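PDB 1YJG: surface protein VspA from Borrelia turicatae, which is an outer-membrane lipoprotein of the variable small protein family (here its core fragment), whose switching with other surface antigens probably lets the spirochaete evade host immune responses. Local coordinates for residues G53-S56 and V57-V61; G73-D76 and D77-G80; A88-S91 and F92-A96; A146-A149 and V150-A153. All blocks are in the same frame, centred on the assembly; numbering follows the deposited sequence.

Contact 1 of 4, residues G53-S56 and V57-V61; sequences GAYS and VISAV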
ATOM      1  N   GLY A  53      -7.661  -8.713  -1.735  1.00 13.02           N
ATOM      2  CA  GLY A  53      -6.624  -7.727  -1.993  1.00 13.93           C
ATOM      3  C   GLY A  53      -5.867  -7.375  -0.723  1.00 12.14           C
ATOM      4  O   GLY A  53      -4.638  -7.327  -0.713  1.00 11.55           O
ATOM      5  N   ALA A  54      -6.617  -7.129   0.344  1.00 11.26           N
ATOM      6  CA  ALA A  54      -6.061  -6.802   1.656  1.00 10.43           C
ATOM      7  C   ALA A  54      -5.220  -7.976   2.127  1.00 12.70           C
ATOM      8  O   ALA A  54      -4.118  -7.801   2.631  1.00 15.65           O
ATOM      9  CB  ALA A  54      -7.171  -6.543   2.649  1.00  5.94           C
ATOM     10  N   TYR A  55      -5.749  -9.180   1.940  1.00 12.34           N
ATOM     11  CA  TYR A  55      -5.051 -10.394   2.321  1.00 10.70           C
ATOM     12  C   TYR A  55      -3.696 -10.474   1.600  1.00 10.87           C
ATOM     13  O   TYR A  55      -2.708 -10.855   2.207  1.00  9.15           O
ATOM     14  CB  TYR A  55      -5.904 -11.624   1.985  1.00  9.33           C
ATOM     15  CG  TYR A  55      -5.288 -12.918   2.435  1.00 10.08           C
ATOM     16  CD1 TYR A  55      -5.616 -13.472   3.660  1.00 12.15           C
ATOM     17  CD2 TYR A  55      -4.352 -13.577   1.647  1.00 13.50           C
ATOM     18  CE1 TYR A  55      -5.037 -14.648   4.086  1.00 14.42           C
ATOM     19  CE2 TYR A  55      -3.771 -14.764   2.064  1.00 14.10           C
ATOM     20  CZ  TYR A  55      -4.114 -15.289   3.285  1.00 10.83           C
ATOM     21  OH  TYR A  55      -3.542 -16.459   3.710  1.00 14.22           O
ATOM     22  N   SER A  56      -3.668 -10.115   0.311  1.00 12.28           N
ATOM     23  CA  SER A  56      -2.441 -10.156  -0.504  1.00 13.79           C
ATOM     24  C   SER A  56      -1.412  -9.105  -0.058  1.00 10.84           C
ATOM     25  O   SER A  56      -0.207  -9.357  -0.082  1.00 12.09           O
ATOM     26  CB  SER A  56      -2.775  -9.991  -1.994  1.00 13.17           C
ATOM     27  OG  SER A  56      -1.624 -10.169  -2.802  1.00  9.94           O
ATOM     28  N   VAL A  57      -1.895  -7.933   0.342  1.00 10.52           N
ATOM     29  CA  VAL A  57      -1.030  -6.865   0.816  1.00 12.29           C
ATOM     30  C   VAL A  57      -0.408  -7.311   2.147  1.00 11.32           C
ATOM     31  O   VAL A  57       0.768  -7.120   2.353  1.00  9.76           O
ATOM     32  CB  VAL A  57      -1.802  -5.532   0.996  1.00 12.51           C
ATOM     33  CG1 VAL A  57      -0.972  -4.518   1.768  1.00 11.64           C
ATOM     34  CG2 VAL A  57      -2.199  -4.958  -0.360  1.00 14.68           C
ATOM     35  N   ILE A  58      -1.195  -7.914   3.037  1.00 14.36           N
ATOM     36  CA  ILE A  58      -0.662  -8.363   4.329  1.00 15.93           C
ATOM     37  C   ILE A  58       0.278  -9.551   4.145  1.00 15.17           C
ATOM     38  O   ILE A  58       1.154  -9.749   4.970  1.00 12.60           O
ATOM     39  CB  ILE A  58      -1.785  -8.640   5.371  1.00 15.09           C
ATOM     40  CG1 ILE A  58      -2.590  -7.370   5.633  1.00 14.10           C
ATOM     41  CG2 ILE A  58      -1.199  -9.122   6.698  1.00 14.98           C
ATOM     42  CD1 ILE A  58      -1.765  -6.157   6.003  1.00 18.54           C
ATOM     43  N   SER A  59       0.113 -10.310   3.056  1.00 16.28           N
ATOM     44  CA  SER A  59       0.980 -11.455   2.769  1.00 15.83           C
ATOM     45  C   SER A  59       2.327 -10.898   2.352  1.00 10.49           C
ATOM     46  O   SER A  59       3.359 -11.453   2.703  1.00  7.18           O
ATOM     47  CB  SER A  59       0.429 -12.351   1.655  1.00 17.06           C
ATOM     48  OG  SER A  59      -0.688 -13.084   2.118  1.00 25.39           O
ATOM     49  N   ALA A  60       2.308  -9.795   1.601  1.00 11.91           N
ATOM     50  CA  ALA A  60       3.540  -9.141   1.142  1.00 10.77           C
ATOM     51  C   ALA A  60       4.257  -8.594   2.364  1.00 10.57           C
ATOM     52  O   ALA A  60       5.474  -8.670   2.454  1.00 12.05           O
ATOM     53  CB  ALA A  60       3.237  -8.020   0.155  1.00  8.58           C
ATOM     54  N   VAL A  61       3.484  -8.044   3.302  1.00  8.20           N
ATOM     55  CA  VAL A  61       4.026  -7.499   4.540  1.00 10.50           C
ATOM     56  C   VAL A  61       4.743  -8.592   5.330  1.00 10.79           C
ATOM     57  O   VAL A  61       5.862  -8.395   5.803  1.00 14.44           O
ATOM     58  CB  VAL A  61       2.902  -6.929   5.424  1.00  7.90           C
ATOM     59  CG1 VAL A  61       3.376  -6.765   6.863  1.00  9.58           C
ATOM     60  CG2 VAL A  61       2.423  -5.624   4.879  1.00  6.98           C
TER

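Contact 2 of 4, residues G73-D76 and D77-G80; sequences GISD and DLKG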
ATOM      1  N   GLY A  73      23.572  -8.271  11.849  1.00 26.63           N
ATOM      2  CA  GLY A  73      24.006  -7.073  12.551  1.00 24.38           C
ATOM      3  C   GLY A  73      22.898  -6.321  13.270  1.00 24.25           C
ATOM      4  O   GLY A  73      23.162  -5.302  13.904  1.00 23.88           O
ATOM      5  N   ILE A  74      21.665  -6.821  13.174  1.00 23.23           N
ATOM      6  CA  ILE A  74      20.497  -6.202  13.819  1.00 20.84           C
ATOM      7  C   ILE A  74      20.529  -6.520  15.307  1.00 17.48           C
ATOM      8  O   ILE A  74      20.837  -7.644  15.694  1.00 13.14           O
ATOM      9  CB  ILE A  74      19.179  -6.741  13.173  1.00 25.83           C
ATOM     10  CG1 ILE A  74      19.074  -6.307  11.709  1.00 28.61           C
ATOM     11  CG2 ILE A  74      17.937  -6.295  13.942  1.00 30.78           C
ATOM     12  CD1 ILE A  74      19.097  -4.815  11.475  1.00 29.92           C
ATOM     13  N   SER A  75      20.192  -5.537  16.144  1.00 17.57           N
ATOM     14  CA  SER A  75      20.197  -5.729  17.588  1.00 14.57           C
ATOM     15  C   SER A  75      19.050  -6.655  17.981  1.00 15.05           C
ATOM     16  O   SER A  75      18.035  -6.716  17.293  1.00 16.10           O
ATOM     17  CB  SER A  75      20.086  -4.382  18.318  1.00 14.52           C
ATOM     18  OG  SER A  75      18.761  -3.861  18.254  1.00 17.61           O
ATOM     19  N   ASP A  76      19.231  -7.394  19.071  1.00 14.08           N
ATOM     20  CA  ASP A  76      18.212  -8.318  19.558  1.00 14.80           C
ATOM     21  C   ASP A  76      16.905  -7.590  19.858  1.00 16.13           C
ATOM     22  O   ASP A  76      15.831  -8.127  19.623  1.00 15.17           O
ATOM     23  CB  ASP A  76      18.704  -9.056  20.805  1.00 11.71           C
ATOM     24  CG  ASP A  76      19.747 -10.107  20.493  1.00 14.49           C
ATOM     25  OD1 ASP A  76      20.012 -10.345  19.289  1.00 19.08           O
ATOM     26  OD2 ASP A  76      20.368 -10.744  21.390  1.00 14.45           O
ATOM     27  N   ASP A  77      16.998  -6.373  20.385  1.00 19.98           N
ATOM     28  CA  ASP A  77      15.813  -5.582  20.704  1.00 21.31           C
ATOM     29  C   ASP A  77      15.012  -5.264  19.429  1.00 20.16           C
ATOM     30  O   ASP A  77      13.787  -5.396  19.399  1.00 15.03           O
ATOM     31  CB  ASP A  77      16.211  -4.292  21.419  1.00 23.83           C
ATOM     32  CG  ASP A  77      15.014  -3.463  21.808  1.00 24.71           C
ATOM     33  OD1 ASP A  77      14.525  -3.627  22.947  1.00 29.01           O
ATOM     34  OD2 ASP A  77      14.492  -2.639  21.027  1.00 23.35           O
ATOM     35  N   LEU A  78      15.715  -4.833  18.384  1.00 19.72           N
ATOM     36  CA  LEU A  78      15.081  -4.511  17.108  1.00 20.91           C
ATOM     37  C   LEU A  78      14.510  -5.790  16.491  1.00 20.56           C
ATOM     38  O   LEU A  78      13.396  -5.789  15.966  1.00 19.97           O
ATOM     39  CB  LEU A  78      16.068  -3.868  16.127  1.00 22.83           C
ATOM     40  CG  LEU A  78      16.096  -2.343  16.004  1.00 22.99           C
ATOM     41  CD1 LEU A  78      17.015  -1.954  14.860  1.00 20.11           C
ATOM     42  CD2 LEU A  78      14.687  -1.772  15.791  1.00 25.21           C
ATOM     43  N   LYS A  79      15.273  -6.878  16.565  1.00 18.62           N
ATOM     44  CA  LYS A  79      14.836  -8.156  16.022  1.00 15.13           C
ATOM     45  C   LYS A  79      13.525  -8.590  16.676  1.00 13.56           C
ATOM     46  O   LYS A  79      12.671  -9.139  16.002  1.00  9.56           O
ATOM     47  CB  LYS A  79      15.900  -9.239  16.213  1.00 14.41           C
ATOM     48  CG  LYS A  79      15.671 -10.476  15.341  1.00 17.22           C
ATOM     49  CD  LYS A  79      16.836 -11.478  15.441  1.00 19.80           C
ATOM     50  CE  LYS A  79      17.883 -11.272  14.351  1.00 19.56           C
ATOM     51  NZ  LYS A  79      19.144 -12.044  14.596  1.00 20.68           N
ATOM     52  N   GLY A  80      13.371  -8.325  17.977  1.00 15.42           N
ATOM     53  CA  GLY A  80      12.170  -8.687  18.725  1.00 13.33           C
ATOM     54  C   GLY A  80      10.952  -7.862  18.354  1.00 15.40           C
ATOM     55  O   GLY A  80       9.814  -8.358  18.341  1.00 13.39           O
TER
HETATM   56  O   HOH W   1      19.426  -9.866  16.752  1.00 36.63           O

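Contact 3 of 4, residues A88-S91 and F92-A96; sequences ASTS and FLTKA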
ATOM      1  N   ALA A  88       1.837 -10.517  14.347  1.00 13.12           N
ATOM      2  CA  ALA A  88       0.554  -9.896  14.045  1.00 14.22           C
ATOM      3  C   ALA A  88       0.084 -10.154  12.610  1.00 14.48           C
ATOM      4  O   ALA A  88      -1.073 -10.503  12.399  1.00 12.89           O
ATOM      5  CB  ALA A  88       0.588  -8.394  14.354  1.00 13.63           C
ATOM      6  N   SER A  89       0.974  -9.993  11.634  1.00 12.58           N
ATOM      7  CA  SER A  89       0.623 -10.225  10.232  1.00 12.31           C
ATOM      8  C   SER A  89       0.304 -11.712   9.996  1.00 14.46           C
ATOM      9  O   SER A  89      -0.576 -12.047   9.209  1.00 14.49           O
ATOM     10  CB  SER A  89       1.735  -9.746   9.289  1.00 14.16           C
ATOM     11  OG  SER A  89       2.949 -10.442   9.494  1.00  7.95           O
ATOM     12  N   THR A  90       1.021 -12.597  10.682  1.00 14.78           N
ATOM     13  CA  THR A  90       0.800 -14.035  10.565  1.00 15.09           C
ATOM     14  C   THR A  90      -0.592 -14.334  11.130  1.00 15.10           C
ATOM     15  O   THR A  90      -1.349 -15.095  10.550  1.00 16.99           O
ATOM     16  CB  THR A  90       1.909 -14.818  11.323  1.00 15.01           C
ATOM     17  OG1 THR A  90       3.089 -14.880  10.511  1.00 12.66           O
ATOM     18  CG2 THR A  90       1.550 -16.271  11.522  1.00 15.23           C
ATOM     19  N   SER A  91      -0.920 -13.700  12.252  1.00 16.18           N
ATOM     20  CA  SER A  91      -2.214 -13.858  12.929  1.00 14.06           C
ATOM     21  C   SER A  91      -3.367 -13.424  12.038  1.00 12.59           C
ATOM     22  O   SER A  91      -4.398 -14.096  11.958  1.00 10.90           O
ATOM     23  CB  SER A  91      -2.244 -13.037  14.217  1.00 15.09           C
ATOM     24  OG  SER A  91      -1.790 -13.814  15.303  1.00 19.94           O
ATOM     25  N   PHE A  92      -3.199 -12.283  11.385  1.00 13.43           N
ATOM     26  CA  PHE A  92      -4.222 -11.767  10.488  1.00 12.67           C
ATOM     27  C   PHE A  92      -4.505 -12.775   9.375  1.00 12.23           C
ATOM     28  O   PHE A  92      -5.656 -13.080   9.082  1.00 12.64           O
ATOM     29  CB  PHE A  92      -3.785 -10.441   9.847  1.00 14.66           C
ATOM     30  CG  PHE A  92      -4.748  -9.943   8.815  1.00 11.59           C
ATOM     31  CD1 PHE A  92      -5.843  -9.174   9.193  1.00 14.56           C
ATOM     32  CD2 PHE A  92      -4.605 -10.300   7.484  1.00 14.14           C
ATOM     33  CE1 PHE A  92      -6.753  -8.734   8.257  1.00 15.92           C
ATOM     34  CE2 PHE A  92      -5.522  -9.867   6.537  1.00 16.51           C
ATOM     35  CZ  PHE A  92      -6.591  -9.084   6.919  1.00 15.58           C
ATOM     36  N   LEU A  93      -3.447 -13.285   8.755  1.00 11.14           N
ATOM     37  CA  LEU A  93      -3.580 -14.252   7.659  1.00 13.28           C
ATOM     38  C   LEU A  93      -4.239 -15.567   8.093  1.00 13.50           C
ATOM     39  O   LEU A  93      -5.111 -16.077   7.403  1.00 13.52           O
ATOM     40  CB  LEU A  93      -2.213 -14.539   7.021  1.00 11.51           C
ATOM     41  CG  LEU A  93      -1.469 -13.341   6.431  1.00 11.76           C
ATOM     42  CD1 LEU A  93      -0.055 -13.762   6.006  1.00 15.24           C
ATOM     43  CD2 LEU A  93      -2.226 -12.742   5.261  1.00 10.08           C
ATOM     44  N   THR A  94      -3.825 -16.099   9.239  1.00 13.48           N
ATOM     45  CA  THR A  94      -4.372 -17.342   9.770  1.00 14.89           C
ATOM     46  C   THR A  94      -5.863 -17.168  10.110  1.00 15.84           C
ATOM     47  O   THR A  94      -6.689 -18.036   9.810  1.00 13.57           O
ATOM     48  CB  THR A  94      -3.580 -17.764  11.041  1.00 16.67           C
ATOM     49  OG1 THR A  94      -2.251 -18.140  10.689  1.00 17.51           O
ATOM     50  CG2 THR A  94      -4.142 -19.031  11.669  1.00 19.08           C
ATOM     51  N   LYS A  95      -6.194 -16.042  10.732  1.00 14.59           N
ATOM     52  CA  LYS A  95      -7.568 -15.749  11.114  1.00 15.30           C
ATOM     53  C   LYS A  95      -8.467 -15.611   9.880  1.00 13.66           C
ATOM     54  O   LYS A  95      -9.568 -16.161   9.836  1.00 14.28           O
ATOM     55  CB  LYS A  95      -7.615 -14.481  11.991  1.00 14.52           C
ATOM     56  CG  LYS A  95      -9.017 -13.955  12.310  1.00 17.89           C
ATOM     57  CD  LYS A  95      -9.965 -15.022  12.891  1.00 20.29           C
ATOM     58  CE  LYS A  95      -9.570 -15.467  14.298  1.00 23.21           C
ATOM     59  NZ  LYS A  95      -9.918 -14.464  15.338  1.00 24.00           N
ATOM     60  N   ALA A  96      -7.992 -14.893   8.874  1.00 13.71           N
ATOM     61  CA  ALA A  96      -8.769 -14.693   7.656  1.00 15.77           C
ATOM     62  C   ALA A  96      -9.049 -16.034   6.965  1.00 17.07           C
ATOM     63  O   ALA A  96     -10.187 -16.320   6.562  1.00 15.89           O
ATOM     64  CB  ALA A  96      -8.052 -13.742   6.729  1.00 13.51           C
TER

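Contact 4 of 4, residues A146-A149 and V150-A153; sequences AEAA and VTAA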
ATOM      1  N   ALA A 146      13.051   2.446  14.300  1.00 12.37           N
ATOM      2  CA  ALA A 146      13.862   2.501  13.104  1.00 10.07           C
ATOM      3  C   ALA A 146      14.235   3.941  12.760  1.00 10.68           C
ATOM      4  O   ALA A 146      15.342   4.205  12.319  1.00 10.42           O
ATOM      5  CB  ALA A 146      13.130   1.870  11.948  1.00 11.44           C
ATOM      6  N   GLU A 147      13.302   4.869  12.950  1.00 11.52           N
ATOM      7  CA  GLU A 147      13.561   6.271  12.643  1.00 13.26           C
ATOM      8  C   GLU A 147      14.521   6.860  13.674  1.00 14.07           C
ATOM      9  O   GLU A 147      15.406   7.633  13.313  1.00 13.81           O
ATOM     10  CB  GLU A 147      12.259   7.062  12.466  1.00 15.14           C
ATOM     11  CG  GLU A 147      11.751   6.949  11.028  1.00 15.97           C
ATOM     12  CD  GLU A 147      10.329   7.444  10.806  1.00 16.51           C
ATOM     13  OE1 GLU A 147       9.685   7.927  11.750  1.00 19.99           O
ATOM     14  OE2 GLU A 147       9.851   7.343   9.657  1.00 17.36           O
ATOM     15  N   ALA A 148      14.390   6.451  14.934  1.00 13.66           N
ATOM     16  CA  ALA A 148      15.287   6.944  15.983  1.00 16.60           C
ATOM     17  C   ALA A 148      16.728   6.505  15.674  1.00 13.87           C
ATOM     18  O   ALA A 148      17.662   7.255  15.940  1.00 14.65           O
ATOM     19  CB  ALA A 148      14.850   6.468  17.378  1.00 14.09           C
ATOM     20  N   ALA A 149      16.913   5.307  15.107  1.00 15.76           N
ATOM     21  CA  ALA A 149      18.262   4.817  14.761  1.00 11.88           C
ATOM     22  C   ALA A 149      18.860   5.648  13.629  1.00  9.76           C
ATOM     23  O   ALA A 149      20.078   5.836  13.551  1.00 11.65           O
ATOM     24  CB  ALA A 149      18.236   3.356  14.382  1.00 16.06           C
ATOM     25  N   VAL A 150      18.012   6.102  12.714  1.00 12.05           N
ATOM     26  CA  VAL A 150      18.473   6.937  11.611  1.00 13.94           C
ATOM     27  C   VAL A 150      18.957   8.270  12.214  1.00 13.42           C
ATOM     28  O   VAL A 150      20.048   8.732  11.907  1.00 14.51           O
ATOM     29  CB  VAL A 150      17.351   7.194  10.550  1.00 16.59           C
ATOM     30  CG1 VAL A 150      17.786   8.254   9.530  1.00 16.65           C
ATOM     31  CG2 VAL A 150      16.982   5.906   9.828  1.00 15.22           C
ATOM     32  N   THR A 151      18.166   8.855  13.111  1.00 12.36           N
ATOM     33  CA  THR A 151      18.543  10.125  13.717  1.00 14.89           C
ATOM     34  C   THR A 151      19.831  10.009  14.525  1.00 13.61           C
ATOM     35  O   THR A 151      20.641  10.918  14.484  1.00 13.52           O
ATOM     36  CB  THR A 151      17.403  10.734  14.587  1.00 14.10           C
ATOM     37  OG1 THR A 151      17.171   9.921  15.745  1.00 21.88           O
ATOM     38  CG2 THR A 151      16.092  10.728  13.850  1.00  8.22           C
ATOM     39  N   ALA A 152      20.031   8.890  15.226  1.00 13.54           N
ATOM     40  CA  ALA A 152      21.241   8.692  16.033  1.00 12.20           C
ATOM     41  C   ALA A 152      22.487   8.548  15.158  1.00 16.01           C
ATOM     42  O   ALA A 152      23.573   8.981  15.544  1.00 15.19           O
ATOM     43  CB  ALA A 152      21.096   7.477  16.949  1.00 13.44           C
ATOM     44  N   ALA A 153      22.338   7.927  13.992  1.00 16.85           N
ATOM     45  CA  ALA A 153      23.474   7.758  13.083  1.00 16.68           C
ATOM     46  C   ALA A 153      23.796   9.123  12.453  1.00 17.06           C
ATOM     47  O   ALA A 153      24.956   9.461  12.251  1.00 14.46           O
ATOM     48  CB  ALA A 153      23.179   6.711  12.028  1.00 14.52           C
TER

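Contact 1 of 4, residues G53-S56 and V57-V61
Tyr55 and Ser59 lie one turn apart on helix 48-69, where the carbonyls of residues 53 to 56 take the amides of residues 57 to 60 in unbroken i to i+4 hydrogen bonds; Ile58 N to Ala54 O, at 3.0 Å, is the straightest, with 162° at the hydrogen. The Ser59 hydroxyl swings back along the helix: with OG anti to the carbonyl carbon (chi1 -72°), it comes within 3.0 Å of Tyr55 O, although the acceptor of its proton is not settled. The same OG lies obliquely by the Tyr55 ring, 3.5 Å from CE2. A chi1 of -176° carries that ring off toward helix 76-98, where the Tyr55 side chain packs on Leu93 and Lys97. On another side, Val57 brings CG2 to 3.4 Å from Gly53 O, and Ile58 brings CG1 to 3.4 Å from Ala54 O. These two branched side chains also pack on Ile24 of helix 2-28. Ser56 OG hydrogen-bonds Glu26 O of the second subunit. One short length of helix thus serves both the subunit's own helical bundle and the dimer interface, and its buried Ser56 hydroxyl is satisfied across that interface.

Contact 2 of 4, residues G73-D76 and D77-G80
The Asp76 carboxylate and the Lys79 ammonium group meet through water 1, which donates to Asp76 OD1 at 2.6 Å and to Ile74 O at 2.8 Å, while NZ makes a weak, longer bond to it. The two charged ends are not in direct contact: OD1 and NZ stand 5.1 Å apart, and the water links them instead of a direct salt bridge. No ring or other flat group is stacked on either face of this carboxylate within the two segments; it is held from its OD1 end. The second carboxylate, that of Asp77, turns away and forms a salt bridge with Lys81. Both acids sit in the first turn of helix 76-98, directly after Ser75, its N-cap. Ser75 OG sits between its own nitrogen and carbonyl carbon (chi1 75°), from where it accepts Leu78 N at 3.2 Å in a nearly straight bond, 160° at the hydrogen. Ser75 O in turn takes Lys79 N at 2.9 Å, and Asp76 O takes Gly80 N at 3.0 Å, carrying the helical pattern onward. Just before the cap, Ile74 points into the first turn, with CG2 against Leu78 CB at 3.8 Å, and the two side chains cross at about a right angle. Both touch Phe10 of helix 2-28, and Leu78 also reaches Leu142 and Ser145 of helix 129-155.

Contact 3 of 4, residues A88-S91 and F92-A96
Thr90 and Thr94 stand one turn apart on helix 76-98 of the helical bundle, and the later threonine turns its hydroxyl back onto the earlier carbonyl. With Thr94 OG1 anti to the carbonyl carbon (chi1 -68°), its bond to Thr90 O is 3.2 Å long and arrives from above the carbonyl plane, 41° out of it. Thr94 N reaches the same oxygen at 3.0 Å with a much smaller tilt, so two donors of one residue grip one acceptor. Between the two threonine side chains themselves the nearest approach is Thr90 CG2 to Thr94 OG1, 4.3 Å, and the Thr90 hydroxyl turns to Asp62 and to Lys86 O. Phe92 and Leu93 leave the helix in different directions. The Phe92 side chain, its CG anti to the backbone nitrogen (chi1 174°), leads away from the preceding turn toward Ile58 and Glu131, whereas Leu93 turns CG and CD1 back toward the carbonyl of Ser89 and also packs on Ser59 of helix 48-69. Lys95 starts out against Ser91 O, then curls through three successive bends to form a salt bridge with Glu131 of helix 129-155. Ser89 OG, buried, is bonded to Asp62 as well as to Lys86 O. Leu93 CG rests 3.2 Å from Ser89 O, the carbonyl that also accepts Leu93 N at 3.2 Å.

Contact 4 of 4, residues A146-A149 and V150-A153
This is an intrahelical contact between successive turns near the C-terminal end of helix 129-155, in which Val150 and Thr151 lie over the carbonyls of Ala146, Glu147 and Ala148. Thr151 is the one residue here whose side chain makes a hydrogen bond across the junction. Its OG1 lies between its own nitrogen and carbonyl carbon (chi1 67°) and donates to Ala148 O at 2.7 Å, three residues back. Ala152 N reaches that oxygen at 3.0 Å from the same face of the carbonyl plane, so both donors crowd one side of a single acceptor. The rotation that places the hydroxyl there also lays the methyl CG2 against Glu147 O, at 3.2 Å, while Thr151 N bonds to this same oxygen at 3.0 Å. Val150 belongs to the buried side: its CG2 is anti to the carbonyl carbon and lies 3.4 Å from Ala146 O, and the side chain packs on Ala11 of helix 2-28. Ala146 touches Phe10 and Val14 of that helix. Glu147 reaches away from the turn to a salt bridge with Lys12 of the second subunit, so its charge works between chains. The buried Val150 and Ala146 face helix 2-28 while Ala148, Ala152 and Thr151, whose hydroxyl is bonded to a carbonyl of its own helix, are exposed: the two-sided pattern of a helix packed along one side in a helical bundle.

Contacts 1 and 3 are direct neighbours, with centres 10 Å apart: helices 48-69 and 76-98 meet there, Tyr55 CE1 lying 3.6 Å from Leu93 CD2 and Ile58 CG2 lying 3.7 Å from Phe92 CD2. Contact 2 caps the start of the helix that carries contact 3, about 23 Å from it between centres. Contact 4 lies nearer to contact 2, about 14 Å between centres and about 5 Å between nearest atoms without touching; both approach Phe10 of helix 2-28. Contacts 3 and 4 fall on opposite sides of the chain's centre, about 29 Å apart between centres. The second subunit is met at contacts 1 and 4.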